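Local coordinates for amphoterin-induced protein 1 (Mus musculus, PDB 2XOT) that promotes growth and fasciculation of neurites from hippocampal neurons as a homodimeric cell-adhesion protein, and may mediate homophilic and heterophilic contacts between cells, at residues F211-Y216 with S249-S254. Numbering follows the deposited sequence.
Sequences FSHWQY and SEYKES
An aromatic cluster of His213, Tyr216 and Tyr251 joins the irregular segment 249-254 to helix 205-216. Tyr251 does most of the touching: its ring lies against the last turn of the helix, with His213 over one face and Tyr216 reaching the CE2 and OH side. From His213, CB sits above the phenol ring, a CH-pi contact 4.0 Å from the Tyr251 ring centroid. Further along the same face, ND1 of His213 stands 3.2 Å from Tyr251 CE1, offset toward the rim, and the imidazole plane is turned 57° from that of the phenol. With CG anti to the backbone N (chi1 176°), His213 swings its imidazole obliquely across the phenol, ND1 leading. This helix belongs to the C-terminal cap of the leucine-rich repeats, where Phe211 packs on Leu229 and Ile240, and Trp214, directed away from Tyr251, on helix 220-223; the segment 249-254 leads on into strand 257-259 of the immunoglobulin domain. One turn further on, Tyr216 meets the same phenol obliquely, its ring plane inclined by 45°. Here CD2 of Tyr216 comes within 3.4 Å of Tyr251 CE2, and Tyr216 CE2 lies 3.1 Å from Tyr251 OH. With an alanine here instead of Tyr251, the His213 and Tyr216 rings would probably lose their shared partner, and the segment would be less firmly held against the helix. Ser212 approaches the base of the tyrosine: its OG is 3.9 Å from Tyr251 N, a backbone amide that this contact buries and that finds no partner in the model.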
ATOM      1  N   PHE B 211      27.288   2.949  15.363  1.00 23.86           N
ATOM      2  CA  PHE B 211      27.165   2.597  13.960  1.00 24.13           C
ATOM      3  C   PHE B 211      27.895   1.279  13.638  1.00 25.13           C
ATOM      4  O   PHE B 211      27.498   0.544  12.732  1.00 25.77           O
ATOM      5  CB  PHE B 211      27.643   3.767  13.091  1.00 24.32           C
ATOM      6  CG  PHE B 211      26.637   4.895  13.004  1.00 24.00           C
ATOM      7  CD1 PHE B 211      25.503   4.764  12.229  1.00 24.93           C
ATOM      8  CD2 PHE B 211      26.789   6.051  13.739  1.00 24.56           C
ATOM      9  CE1 PHE B 211      24.543   5.765  12.184  1.00 24.70           C
ATOM     10  CE2 PHE B 211      25.826   7.065  13.669  1.00 24.02           C
ATOM     11  CZ  PHE B 211      24.722   6.920  12.893  1.00 22.16           C
ATOM     12  N   SER B 212      28.957   0.991  14.387  1.00 25.78           N
ATOM     13  CA  SER B 212      29.687  -0.271  14.251  1.00 27.19           C
ATOM     14  C   SER B 212      28.771  -1.451  14.589  1.00 26.83           C
ATOM     15  O   SER B 212      28.707  -2.424  13.858  1.00 27.96           O
ATOM     16  CB  SER B 212      30.924  -0.264  15.158  1.00 27.61           C
ATOM     17  OG  SER B 212      31.601  -1.511  15.129  1.00 30.40           O
ATOM     18  N   HIS B 213      28.028  -1.339  15.679  1.00 26.84           N
ATOM     19  CA  HIS B 213      27.028  -2.324  15.999  1.00 26.57           C
ATOM     20  C   HIS B 213      25.981  -2.459  14.884  1.00 26.43           C
ATOM     21  O   HIS B 213      25.719  -3.563  14.407  1.00 25.02           O
ATOM     22  CB  HIS B 213      26.357  -1.997  17.338  1.00 27.78           C
ATOM     23  CG  HIS B 213      25.245  -2.933  17.685  1.00 28.55           C
ATOM     24  ND1 HIS B 213      25.439  -4.291  17.784  1.00 29.85           N
ATOM     25  CD2 HIS B 213      23.927  -2.721  17.902  1.00 29.20           C
ATOM     26  CE1 HIS B 213      24.290  -4.876  18.060  1.00 30.88           C
ATOM     27  NE2 HIS B 213      23.355  -3.944  18.144  1.00 31.78           N
ATOM     28  N   TRP B 214      25.415  -1.333  14.443  1.00 25.89           N
ATOM     29  CA  TRP B 214      24.386  -1.345  13.407  1.00 25.97           C
ATOM     30  C   TRP B 214      24.883  -1.986  12.123  1.00 26.69           C
ATOM     31  O   TRP B 214      24.131  -2.690  11.425  1.00 27.34           O
ATOM     32  CB  TRP B 214      23.902   0.081  13.113  1.00 25.84           C
ATOM     33  CG  TRP B 214      23.173   0.754  14.246  1.00 25.06           C
ATOM     34  CD1 TRP B 214      23.218   0.448  15.572  1.00 26.48           C
ATOM     35  CD2 TRP B 214      22.326   1.893  14.134  1.00 25.57           C
ATOM     36  NE1 TRP B 214      22.429   1.319  16.289  1.00 25.67           N
ATOM     37  CE2 TRP B 214      21.873   2.213  15.423  1.00 26.25           C
ATOM     38  CE3 TRP B 214      21.896   2.668  13.060  1.00 26.49           C
ATOM     39  CZ2 TRP B 214      21.010   3.274  15.669  1.00 26.60           C
ATOM     40  CZ3 TRP B 214      21.050   3.724  13.308  1.00 26.02           C
ATOM     41  CH2 TRP B 214      20.618   4.016  14.599  1.00 25.81           C
ATOM     42  N   GLN B 215      26.155  -1.755  11.811  1.00 27.53           N
ATOM     43  CA  GLN B 215      26.790  -2.378  10.651  1.00 28.71           C
ATOM     44  C   GLN B 215      26.940  -3.909  10.791  1.00 29.31           C
ATOM     45  O   GLN B 215      26.642  -4.666   9.864  1.00 29.13           O
ATOM     46  CB  GLN B 215      28.163  -1.751  10.422  1.00 28.61           C
ATOM     47  CG  GLN B 215      28.794  -2.170   9.118  1.00 29.51           C
ATOM     48  CD  GLN B 215      30.211  -1.693   8.980  1.00 29.01           C
ATOM     49  OE1 GLN B 215      31.025  -1.867   9.878  1.00 29.47           O
ATOM     50  NE2 GLN B 215      30.512  -1.069   7.848  1.00 30.35           N
ATOM     51  N   TYR B 216      27.412  -4.353  11.950  1.00 30.36           N
ATOM     52  CA  TYR B 216      27.507  -5.781  12.242  1.00 31.63           C
ATOM     53  C   TYR B 216      26.120  -6.453  12.113  1.00 31.31           C
ATOM     54  O   TYR B 216      26.002  -7.558  11.609  1.00 30.90           O
ATOM     55  CB  TYR B 216      28.099  -5.991  13.647  1.00 33.03           C
ATOM     56  CG  TYR B 216      27.906  -7.391  14.208  1.00 34.82           C
ATOM     57  CD1 TYR B 216      28.744  -8.435  13.844  1.00 36.40           C
ATOM     58  CD2 TYR B 216      26.883  -7.660  15.107  1.00 36.10           C
ATOM     59  CE1 TYR B 216      28.566  -9.724  14.361  1.00 36.98           C
ATOM     60  CE2 TYR B 216      26.693  -8.947  15.637  1.00 38.11           C
ATOM     61  CZ  TYR B 216      27.536  -9.970  15.253  1.00 37.40           C
ATOM     62  OH  TYR B 216      27.345 -11.234  15.779  1.00 38.60           O
ATOM     63  N   SER B 249      37.426   1.880  20.174  1.00 43.91           N
ATOM     64  CA  SER B 249      37.102   0.495  20.493  1.00 45.39           C
ATOM     65  C   SER B 249      35.889   0.051  19.685  1.00 46.85           C
ATOM     66  O   SER B 249      34.950   0.830  19.492  1.00 46.99           O
ATOM     67  CB  SER B 249      36.839   0.350  22.003  1.00 45.21           C
ATOM     68  N   GLU B 250      35.915  -1.189  19.201  1.00 48.64           N
ATOM     69  CA  GLU B 250      34.829  -1.719  18.384  1.00 50.09           C
ATOM     70  C   GLU B 250      33.622  -1.919  19.293  1.00 51.65           C
ATOM     71  O   GLU B 250      33.676  -1.573  20.472  1.00 52.30           O
ATOM     72  CB  GLU B 250      35.241  -3.022  17.720  1.00 49.97           C
ATOM     73  N   TYR B 251      32.533  -2.466  18.765  1.00 53.14           N
ATOM     74  CA  TYR B 251      31.315  -2.603  19.576  1.00 54.19           C
ATOM     75  C   TYR B 251      31.423  -3.822  20.530  1.00 54.82           C
ATOM     76  O   TYR B 251      31.665  -4.967  20.097  1.00 54.73           O
ATOM     77  CB  TYR B 251      30.052  -2.617  18.695  1.00 54.47           C
ATOM     78  CG  TYR B 251      29.323  -3.932  18.600  1.00 54.90           C
ATOM     79  CD1 TYR B 251      28.446  -4.327  19.606  1.00 54.98           C
ATOM     80  CD2 TYR B 251      29.484  -4.766  17.493  1.00 55.15           C
ATOM     81  CE1 TYR B 251      27.756  -5.527  19.527  1.00 55.78           C
ATOM     82  CE2 TYR B 251      28.800  -5.971  17.400  1.00 55.39           C
ATOM     83  CZ  TYR B 251      27.937  -6.345  18.424  1.00 55.67           C
ATOM     84  OH  TYR B 251      27.246  -7.535  18.361  1.00 56.26           O
ATOM     85  N   LYS B 252      31.258  -3.539  21.826  1.00 55.33           N
ATOM     86  CA  LYS B 252      31.442  -4.524  22.892  1.00 55.83           C
ATOM     87  C   LYS B 252      30.169  -5.324  23.173  1.00 56.00           C
ATOM     88  O   LYS B 252      29.172  -4.783  23.649  1.00 55.97           O
ATOM     89  CB  LYS B 252      31.912  -3.828  24.168  1.00 55.96           C
ATOM     90  N   GLU B 253      30.215  -6.614  22.858  1.00 56.34           N
ATOM     91  CA  GLU B 253      29.177  -7.559  23.254  1.00 56.49           C
ATOM     92  C   GLU B 253      29.776  -8.403  24.398  1.00 56.25           C
ATOM     93  O   GLU B 253      31.004  -8.533  24.479  1.00 56.76           O
ATOM     94  CB  GLU B 253      28.798  -8.446  22.055  1.00 56.70           C
ATOM     95  CG  GLU B 253      29.304  -9.770  22.193  1.00 57.68           C
ATOM     96  N   SER B 254      28.973  -8.898  25.196  1.00 20.00           N
ATOM     97  CA  SER B 254      27.525  -8.901  25.366  1.00 20.00           C
ATOM     98  C   SER B 254      27.101  -9.866  26.469  1.00 20.00           C
ATOM     99  O   SER B 254      27.591 -11.070  26.357  1.00 53.71           O
ATOM    100  CB  SER B 254      26.829  -9.265  24.053  1.00 20.00           C
ATOM    101  OG  SER B 254      27.151 -10.587  23.657  1.00 20.00           O
TER